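Local coordinates for protein deoxyribodipyrimidine photo-lyase (Oryza sativa Japonica Group, PDB 3UMV) that uses light energy and a bound FAD to split cyclobutane pyrimidine dimers in ultraviolet-damaged DNA back into separate pyrimidines, at residues A[129-137]-A[160-170]. Residues are numbered along the deposited sequence; the frame is centred on the assembly and turned at random.
Sequences GASTLVADF and GVAVHQVDAHN
L133 and A135 lie opposite V163 and Q165 in a parallel pair of strands, 132-135 and 162-166, whose axes come within 4.6 Å at 20°, and hydrogen-bond to the residues flanking them. The ladder starts where A162 N gives to S131 O (2.9 Å); L133 then bonds A162 O and H164 N, and A135 bonds H164 O and, as the last rung, V166 N (2.8 Å). Beyond it, a water accepts from F137 N and A168 N. Helix 141-157 links the strands, making a beta-alpha-beta unit of the photolyase alpha/beta domain. Successive side chains point to opposite faces of the sheet: L133 and A135, suitably apolar, meet this helix together with Q165, whereas T132, H164 and V166 meet helix 54-66. On the latter side, T132 CG2 sits over the H164 imidazole in a CH-pi contact, 4.3 Å from its centroid, and beta-branched V134 and V166, well suited to strands, touch through CG1 and CG2 (3.9 Å). Q165, extended with CG anti to the backbone N (chi1 178°), reaches past its own rung: NE2 donates to D136 O at 3.1 Å from above the carbonyl plane and lies at the edge of the F137 ring, while OE1 bonds R27. On the ring's other side CD1 lies 4.0 Å from D167 OD2, ring and carboxylate planes 44° apart. Aspartate suits this turn because its carboxylate accepts N-H groups: OD1 takes H169 N, an Asx turn, and N170 N; OD2 takes V174 N and N170 ND2 (2.9 Å). N170, also bonded to D328, lies beside E325, which probably helps bind FAD. An alanine at D167 would probably leave three backbone amides without this acceptor and cost N170 ND2 one of its two bonds.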
loop_
_atom_site.group_PDB
_atom_site.type_symbol
_atom_site.label_atom_id
_atom_site.label_comp_id
_atom_site.label_asym_id
_atom_site.label_seq_id
_atom_site.Cartn_x
_atom_site.Cartn_y
_atom_site.Cartn_z
ATOM N N GLY A 129 27.791 -15.621 -3.014
ATOM C CA GLY A 129 28.701 -14.855 -3.839
ATOM C C GLY A 129 27.955 -14.104 -4.928
ATOM O O GLY A 129 28.358 -14.134 -6.089
ATOM N N ALA A 130 26.873 -13.429 -4.543
ATOM C CA ALA A 130 26.019 -12.714 -5.491
ATOM C C ALA A 130 26.751 -11.540 -6.136
ATOM O O ALA A 130 27.590 -10.891 -5.509
ATOM C CB ALA A 130 24.721 -12.234 -4.810
ATOM N N SER A 131 26.437 -11.286 -7.398
ATOM C CA SER A 131 27.007 -10.157 -8.117
ATOM C C SER A 131 26.155 -8.920 -7.885
ATOM O O SER A 131 26.672 -7.819 -7.717
ATOM C CB SER A 131 27.059 -10.462 -9.608
ATOM O OG SER A 131 25.756 -10.716 -10.101
ATOM N N THR A 132 24.839 -9.107 -7.884
ATOM C CA THR A 132 23.923 -7.984 -7.734
ATOM C C THR A 132 22.752 -8.289 -6.805
ATOM O O THR A 132 22.170 -9.366 -6.865
ATOM C CB THR A 132 23.371 -7.529 -9.102
ATOM O OG1 THR A 132 24.463 -7.325 -10.011
ATOM C CG2 THR A 132 22.582 -6.223 -8.965
ATOM N N LEU A 133 22.424 -7.325 -5.951
ATOM C CA LEU A 133 21.186 -7.349 -5.186
ATOM C C LEU A 133 20.235 -6.324 -5.791
ATOM O O LEU A 133 20.609 -5.170 -5.975
ATOM C CB LEU A 133 21.463 -6.986 -3.723
ATOM C CG LEU A 133 20.248 -6.759 -2.814
ATOM C CD1 LEU A 133 19.525 -8.059 -2.548
ATOM C CD2 LEU A 133 20.683 -6.116 -1.501
ATOM N N VAL A 134 19.014 -6.742 -6.107
ATOM C CA VAL A 134 18.002 -5.816 -6.609
ATOM C C VAL A 134 16.909 -5.666 -5.566
ATOM O O VAL A 134 16.358 -6.650 -5.107
ATOM C CB VAL A 134 17.362 -6.321 -7.913
ATOM C CG1 VAL A 134 16.286 -5.327 -8.396
ATOM C CG2 VAL A 134 18.446 -6.558 -8.971
ATOM N N ALA A 135 16.588 -4.436 -5.186
ATOM C CA ALA A 135 15.469 -4.232 -4.260
ATOM C C ALA A 135 14.327 -3.505 -4.954
ATOM O O ALA A 135 14.556 -2.810 -5.939
ATOM C CB ALA A 135 15.921 -3.461 -3.024
ATOM N N ASP A 136 13.107 -3.678 -4.453
ATOM C CA ASP A 136 11.986 -2.860 -4.897
ATOM C C ASP A 136 11.876 -1.601 -4.027
ATOM O O ASP A 136 12.750 -1.336 -3.191
ATOM C CB ASP A 136 10.653 -3.658 -5.038
ATOM C CG ASP A 136 10.266 -4.445 -3.765
ATOM O OD1 ASP A 136 9.711 -5.569 -3.891
ATOM O OD2 ASP A 136 10.463 -3.927 -2.644
ATOM N N PHE A 137 10.848 -0.794 -4.263
ATOM C CA PHE A 137 10.775 0.533 -3.655
ATOM C C PHE A 137 9.555 0.794 -2.798
ATOM O O PHE A 137 8.423 0.524 -3.204
ATOM C CB PHE A 137 10.816 1.644 -4.718
ATOM C CG PHE A 137 10.447 2.993 -4.165
ATOM C CD1 PHE A 137 9.156 3.479 -4.301
ATOM C CD2 PHE A 137 11.373 3.741 -3.451
ATOM C CE1 PHE A 137 8.801 4.725 -3.761
ATOM C CE2 PHE A 137 11.032 4.975 -2.900
ATOM C CZ PHE A 137 9.730 5.463 -3.055
ATOM N N GLY A 160 32.135 -5.227 -3.697
ATOM C CA GLY A 160 32.059 -5.633 -5.088
ATOM C C GLY A 160 30.630 -5.920 -5.519
ATOM O O GLY A 160 30.336 -5.988 -6.713
ATOM N N VAL A 161 29.740 -6.096 -4.546
ATOM C CA VAL A 161 28.345 -6.405 -4.859
ATOM C C VAL A 161 27.597 -5.156 -5.274
ATOM O O VAL A 161 27.619 -4.140 -4.574
ATOM C CB VAL A 161 27.582 -7.020 -3.680
ATOM C CG1 VAL A 161 26.084 -7.137 -4.049
ATOM C CG2 VAL A 161 28.167 -8.371 -3.297
ATOM N N ALA A 162 26.917 -5.247 -6.409
ATOM C CA ALA A 162 26.135 -4.136 -6.912
ATOM C C ALA A 162 24.770 -4.136 -6.229
ATOM O O ALA A 162 24.217 -5.192 -5.928
ATOM C CB ALA A 162 25.974 -4.250 -8.419
ATOM N N VAL A 163 24.240 -2.950 -5.963
ATOM C CA VAL A 163 22.886 -2.853 -5.417
ATOM C C VAL A 163 22.050 -1.913 -6.279
ATOM O O VAL A 163 22.414 -0.745 -6.473
ATOM C CB VAL A 163 22.868 -2.362 -3.949
ATOM C CG1 VAL A 163 21.441 -2.410 -3.416
ATOM C CG2 VAL A 163 23.804 -3.192 -3.075
ATOM N N HIS A 164 20.929 -2.419 -6.802
ATOM C CA HIS A 164 20.031 -1.609 -7.619
ATOM C C HIS A 164 18.674 -1.585 -6.941
ATOM O O HIS A 164 18.265 -2.584 -6.341
ATOM C CB HIS A 164 19.820 -2.213 -9.011
ATOM C CG HIS A 164 21.054 -2.262 -9.861
ATOM N ND1 HIS A 164 21.023 -2.656 -11.179
ATOM C CD2 HIS A 164 22.350 -1.970 -9.587
ATOM C CE1 HIS A 164 22.244 -2.610 -11.687
ATOM N NE2 HIS A 164 23.071 -2.207 -10.737
ATOM N N GLN A 165 17.988 -0.454 -7.030
ATOM C CA GLN A 165 16.590 -0.379 -6.594
ATOM C C GLN A 165 15.691 -0.046 -7.776
ATOM O O GLN A 165 15.993 0.828 -8.583
ATOM C CB GLN A 165 16.414 0.691 -5.528
ATOM C CG GLN A 165 14.968 0.854 -5.065
ATOM C CD GLN A 165 14.864 1.827 -3.924
ATOM O OE1 GLN A 165 15.390 2.934 -3.992
ATOM N NE2 GLN A 165 14.194 1.417 -2.867
ATOM N N VAL A 166 14.570 -0.744 -7.875
ATOM C CA VAL A 166 13.666 -0.554 -8.990
ATOM C C VAL A 166 12.311 -0.154 -8.424
ATOM O O VAL A 166 11.827 -0.787 -7.492
ATOM C CB VAL A 166 13.530 -1.862 -9.811
ATOM C CG1 VAL A 166 12.494 -1.684 -10.931
ATOM C CG2 VAL A 166 14.879 -2.262 -10.397
ATOM N N ASP A 167 11.718 0.919 -8.946
ATOM C CA ASP A 167 10.334 1.205 -8.600
ATOM C C ASP A 167 9.435 0.278 -9.396
ATOM O O ASP A 167 9.226 0.465 -10.607
ATOM C CB ASP A 167 9.980 2.667 -8.863
ATOM C CG ASP A 167 8.601 3.041 -8.326
ATOM O OD1 ASP A 167 7.782 2.142 -8.066
ATOM O OD2 ASP A 167 8.336 4.250 -8.188
ATOM N N ALA A 168 8.924 -0.740 -8.708
ATOM C CA ALA A 168 8.036 -1.725 -9.308
ATOM C C ALA A 168 6.580 -1.444 -8.964
ATOM O O ALA A 168 5.687 -2.142 -9.440
ATOM C CB ALA A 168 8.412 -3.140 -8.842
ATOM N N HIS A 169 6.336 -0.442 -8.129
ATOM C CA HIS A 169 4.983 -0.205 -7.614
ATOM C C HIS A 169 4.239 0.899 -8.369
ATOM O O HIS A 169 3.017 0.860 -8.511
ATOM C CB HIS A 169 5.043 0.164 -6.133
ATOM C CG HIS A 169 3.855 -0.297 -5.349
ATOM N ND1 HIS A 169 3.691 -1.609 -4.943
ATOM C CD2 HIS A 169 2.785 0.380 -4.876
ATOM C CE1 HIS A 169 2.564 -1.717 -4.259
ATOM N NE2 HIS A 169 1.998 -0.523 -4.202
ATOM N N ASN A 170 4.969 1.893 -8.849
ATOM C CA ASN A 170 4.343 3.032 -9.488
ATOM C C ASN A 170 4.460 2.920 -11.012
ATOM O O ASN A 170 5.439 2.376 -11.512
ATOM C CB ASN A 170 5.006 4.325 -9.022
ATOM C CG ASN A 170 4.772 4.600 -7.548
ATOM O OD1 ASN A 170 3.625 4.678 -7.103
ATOM N ND2 ASN A 170 5.855 4.702 -6.772
HETATM O O HOH W 1 8.351 -1.042 -5.727
#